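Local atomic coordinates of VP5 (Halorubrum pleomorphic virus 2, PDB entry 6QGI), a protein that is an envelope protein of a pleomorphic virus of haloarchaea and probably drives fusion of the viral membrane with that of the host cell. Residues M283-I291 and N486-Q497. Sequence-based numbering, arbitrary orientation.
Sequences MSQAIADLI and NKELIEKYEQSQ
I291 packs as a knob into a hole between two nearly antiparallel helices. It sits among N486, L489, I490 and Y493. The axes of helices 285-291 and 486-496 run at 164° and come within 10.4 Å of each other. With CG2 anti to the backbone N and CG1 beside it, I291 sends its two methyl ends to different walls of the hole. CD1 reaches the Y493 ring at CD2, 3.5 Å away, while CG2 goes to the N486 amide and L489 CB. I490 forms another wall, its CD1 3.8 Å from I291 CD1.

One turn back, I287 lies over a face of the Y493 ring in a CH-pi contact. Its CG1 is 3.7 Å from the ring centroid, only 14° off the normal. The hydroxyl of Y493 is hydrogen-bonded to T317, which ties helix 476-496 to strand 312-320. Next comes M283, whose chain bends at its last torsion. Its CE meets Y493 CB at 3.7 Å, and its SD lies against E494 CG.

The polar edge joins S284, at the N-cap position of helix 285-291, to Q497, just past the end of helix 476-496. The Q497 amide grips S284 twice. Its NE2 donates to S284 OG at 2.8 Å. Its OE1 accepts from S284 N at 2.9 Å. That bond is nearly straight, at 166°, with the donor nitrogen somewhat out of the carbonyl plane.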
loop_
_atom_site.group_PDB
_atom_site.type_symbol
_atom_site.label_atom_id
_atom_site.label_comp_id
_atom_site.label_asym_id
_atom_site.label_seq_id
_atom_site.Cartn_x
_atom_site.Cartn_y
_atom_site.Cartn_z
ATOM N N MET A 283 14.067 10.984 4.874
ATOM C CA MET A 283 12.657 11.206 4.563
ATOM C C MET A 283 11.913 9.866 4.449
ATOM O O MET A 283 12.534 8.827 4.184
ATOM C CB MET A 283 12.475 12.062 3.287
ATOM C CG MET A 283 13.015 11.428 2.014
ATOM S SD MET A 283 12.602 12.377 0.528
ATOM C CE MET A 283 11.104 11.674 0.116
ATOM N N SER A 284 10.583 9.906 4.663
ATOM C CA SER A 284 9.684 8.760 4.555
ATOM C C SER A 284 9.845 8.126 3.162
ATOM O O SER A 284 9.840 8.835 2.152
ATOM C CB SER A 284 8.248 9.193 4.827
ATOM O OG SER A 284 7.852 10.258 3.979
ATOM N N GLN A 285 10.080 6.802 3.135
ATOM C CA GLN A 285 10.417 6.013 1.951
ATOM C C GLN A 285 9.322 5.898 0.882
ATOM O O GLN A 285 9.662 5.902 -0.301
ATOM C CB GLN A 285 10.867 4.605 2.364
ATOM C CG GLN A 285 11.783 3.910 1.350
ATOM C CD GLN A 285 12.889 4.795 0.827
ATOM O OE1 GLN A 285 13.700 5.339 1.583
ATOM N NE2 GLN A 285 12.932 4.966 -0.485
ATOM N N ALA A 286 8.043 5.756 1.268
ATOM C CA ALA A 286 6.962 5.594 0.290
ATOM C C ALA A 286 6.865 6.786 -0.685
ATOM O O ALA A 286 6.685 6.551 -1.883
ATOM C CB ALA A 286 5.634 5.363 0.988
ATOM N N ILE A 287 7.047 8.043 -0.206
ATOM C CA ILE A 287 7.000 9.196 -1.115
ATOM C C ILE A 287 8.281 9.219 -1.989
ATOM O O ILE A 287 8.172 9.483 -3.187
ATOM C CB ILE A 287 6.689 10.564 -0.432
ATOM C CG1 ILE A 287 6.514 11.716 -1.466
ATOM C CG2 ILE A 287 7.697 10.933 0.654
ATOM C CD1 ILE A 287 5.416 11.530 -2.535
ATOM N N ALA A 288 9.451 8.848 -1.419
ATOM C CA ALA A 288 10.715 8.738 -2.158
ATOM C C ALA A 288 10.559 7.739 -3.314
ATOM O O ALA A 288 10.959 8.031 -4.436
ATOM C CB ALA A 288 11.836 8.304 -1.223
ATOM N N ASP A 289 9.893 6.603 -3.040
ATOM C CA ASP A 289 9.593 5.541 -3.992
ATOM C C ASP A 289 8.525 5.987 -5.009
ATOM O O ASP A 289 8.651 5.661 -6.191
ATOM C CB ASP A 289 9.148 4.265 -3.247
ATOM C CG ASP A 289 10.230 3.566 -2.427
ATOM O OD1 ASP A 289 11.432 3.879 -2.624
ATOM O OD2 ASP A 289 9.877 2.709 -1.586
ATOM N N LEU A 290 7.498 6.749 -4.563
ATOM C CA LEU A 290 6.446 7.278 -5.439
ATOM C C LEU A 290 7.005 8.310 -6.435
ATOM O O LEU A 290 6.533 8.358 -7.573
ATOM C CB LEU A 290 5.283 7.894 -4.637
ATOM C CG LEU A 290 4.242 6.922 -4.049
ATOM C CD1 LEU A 290 3.258 7.657 -3.181
ATOM C CD2 LEU A 290 3.471 6.166 -5.141
ATOM N N ILE A 291 8.012 9.116 -6.018
ATOM C CA ILE A 291 8.681 10.099 -6.886
ATOM C C ILE A 291 9.505 9.316 -7.919
ATOM O O ILE A 291 9.450 9.634 -9.107
ATOM C CB ILE A 291 9.533 11.128 -6.075
ATOM C CG1 ILE A 291 8.624 12.068 -5.251
ATOM C CG2 ILE A 291 10.487 11.949 -6.978
ATOM C CD1 ILE A 291 9.261 12.591 -3.983
ATOM N N ASN A 486 13.878 15.092 -10.676
ATOM C CA ASN A 486 13.913 14.095 -9.612
ATOM C C ASN A 486 14.656 14.641 -8.392
ATOM O O ASN A 486 14.170 14.495 -7.269
ATOM C CB ASN A 486 14.564 12.801 -10.116
ATOM C CG ASN A 486 14.703 11.729 -9.065
ATOM O OD1 ASN A 486 15.814 11.395 -8.639
ATOM N ND2 ASN A 486 13.581 11.174 -8.615
ATOM N N LYS A 487 15.824 15.278 -8.620
ATOM C CA LYS A 487 16.674 15.868 -7.584
ATOM C C LYS A 487 15.939 16.985 -6.823
ATOM O O LYS A 487 16.038 17.029 -5.596
ATOM C CB LYS A 487 17.975 16.409 -8.206
ATOM C CG LYS A 487 19.077 16.717 -7.195
ATOM C CD LYS A 487 20.015 17.806 -7.708
ATOM C CE LYS A 487 20.942 18.314 -6.629
ATOM N NZ LYS A 487 21.626 19.569 -7.035
ATOM N N GLU A 488 15.196 17.866 -7.539
ATOM C CA GLU A 488 14.481 18.980 -6.911
ATOM C C GLU A 488 13.240 18.512 -6.166
ATOM O O GLU A 488 12.893 19.144 -5.176
ATOM C CB GLU A 488 14.151 20.124 -7.891
ATOM C CG GLU A 488 13.238 19.791 -9.063
ATOM C CD GLU A 488 13.246 20.796 -10.205
ATOM O OE1 GLU A 488 14.043 21.764 -10.159
ATOM O OE2 GLU A 488 12.457 20.606 -11.158
ATOM N N LEU A 489 12.600 17.404 -6.596
ATOM C CA LEU A 489 11.439 16.848 -5.894
ATOM C C LEU A 489 11.871 16.191 -4.584
ATOM O O LEU A 489 11.182 16.335 -3.573
ATOM C CB LEU A 489 10.668 15.839 -6.757
ATOM C CG LEU A 489 9.584 16.401 -7.680
ATOM C CD1 LEU A 489 9.026 15.312 -8.576
ATOM C CD2 LEU A 489 8.452 17.054 -6.888
ATOM N N ILE A 490 13.022 15.490 -4.597
ATOM C CA ILE A 490 13.574 14.829 -3.419
ATOM C C ILE A 490 13.979 15.902 -2.395
ATOM O O ILE A 490 13.533 15.824 -1.249
ATOM C CB ILE A 490 14.732 13.859 -3.804
ATOM C CG1 ILE A 490 14.219 12.610 -4.585
ATOM C CG2 ILE A 490 15.610 13.459 -2.608
ATOM C CD1 ILE A 490 12.971 11.828 -4.023
ATOM N N GLU A 491 14.755 16.927 -2.822
ATOM C CA GLU A 491 15.191 18.042 -1.972
ATOM C C GLU A 491 13.990 18.760 -1.326
ATOM O O GLU A 491 14.052 19.075 -0.135
ATOM C CB GLU A 491 16.046 19.038 -2.762
ATOM C CG GLU A 491 17.482 18.577 -2.970
ATOM C CD GLU A 491 18.365 19.457 -3.839
ATOM O OE1 GLU A 491 17.828 20.185 -4.705
ATOM O OE2 GLU A 491 19.605 19.401 -3.663
ATOM N N LYS A 492 12.887 18.959 -2.092
ATOM C CA LYS A 492 11.649 19.593 -1.622
ATOM C C LYS A 492 11.048 18.836 -0.434
ATOM O O LYS A 492 10.656 19.466 0.552
ATOM C CB LYS A 492 10.612 19.684 -2.753
ATOM C CG LYS A 492 10.863 20.813 -3.746
ATOM C CD LYS A 492 9.965 20.692 -4.970
ATOM C CE LYS A 492 10.359 21.639 -6.075
ATOM N NZ LYS A 492 9.357 21.631 -7.173
ATOM N N TYR A 493 10.998 17.489 -0.520
ATOM C CA TYR A 493 10.459 16.644 0.545
ATOM C C TYR A 493 11.433 16.521 1.710
ATOM O O TYR A 493 10.985 16.463 2.855
ATOM C CB TYR A 493 10.067 15.261 0.019
ATOM C CG TYR A 493 8.670 15.242 -0.559
ATOM C CD1 TYR A 493 7.553 15.187 0.268
ATOM C CD2 TYR A 493 8.463 15.336 -1.933
ATOM C CE1 TYR A 493 6.264 15.207 -0.255
ATOM C CE2 TYR A 493 7.177 15.324 -2.471
ATOM C CZ TYR A 493 6.079 15.276 -1.626
ATOM O OH TYR A 493 4.800 15.273 -2.121
ATOM N N GLU A 494 12.752 16.512 1.425
ATOM C CA GLU A 494 13.812 16.441 2.435
ATOM C C GLU A 494 13.836 17.715 3.282
ATOM O O GLU A 494 14.132 17.646 4.475
ATOM C CB GLU A 494 15.179 16.198 1.779
ATOM C CG GLU A 494 15.383 14.755 1.355
ATOM C CD GLU A 494 16.820 14.270 1.351
ATOM O OE1 GLU A 494 17.420 14.172 2.447
ATOM O OE2 GLU A 494 17.338 13.961 0.254
ATOM N N GLN A 495 13.500 18.869 2.671
ATOM C CA GLN A 495 13.427 20.165 3.347
ATOM C C GLN A 495 12.198 20.226 4.256
ATOM O O GLN A 495 12.313 20.651 5.406
ATOM C CB GLN A 495 13.392 21.317 2.325
ATOM C CG GLN A 495 14.764 21.709 1.774
ATOM C CD GLN A 495 14.695 22.386 0.418
ATOM O OE1 GLN A 495 13.769 23.150 0.109
ATOM N NE2 GLN A 495 15.690 22.127 -0.421
ATOM N N SER A 496 11.030 19.783 3.747
ATOM C CA SER A 496 9.761 19.786 4.480
ATOM C C SER A 496 9.737 18.790 5.655
ATOM O O SER A 496 9.040 19.046 6.640
ATOM C CB SER A 496 8.597 19.487 3.538
ATOM O OG SER A 496 8.647 18.164 3.026
ATOM N N GLN A 497 10.492 17.672 5.554
ATOM C CA GLN A 497 10.510 16.622 6.578
ATOM C C GLN A 497 11.599 16.815 7.659
ATOM O O GLN A 497 11.840 15.894 8.447
ATOM C CB GLN A 497 10.644 15.238 5.926
ATOM C CG GLN A 497 9.342 14.783 5.270
ATOM C CD GLN A 497 9.268 13.311 4.960
ATOM O OE1 GLN A 497 9.792 12.460 5.684
ATOM N NE2 GLN A 497 8.567 12.975 3.894
#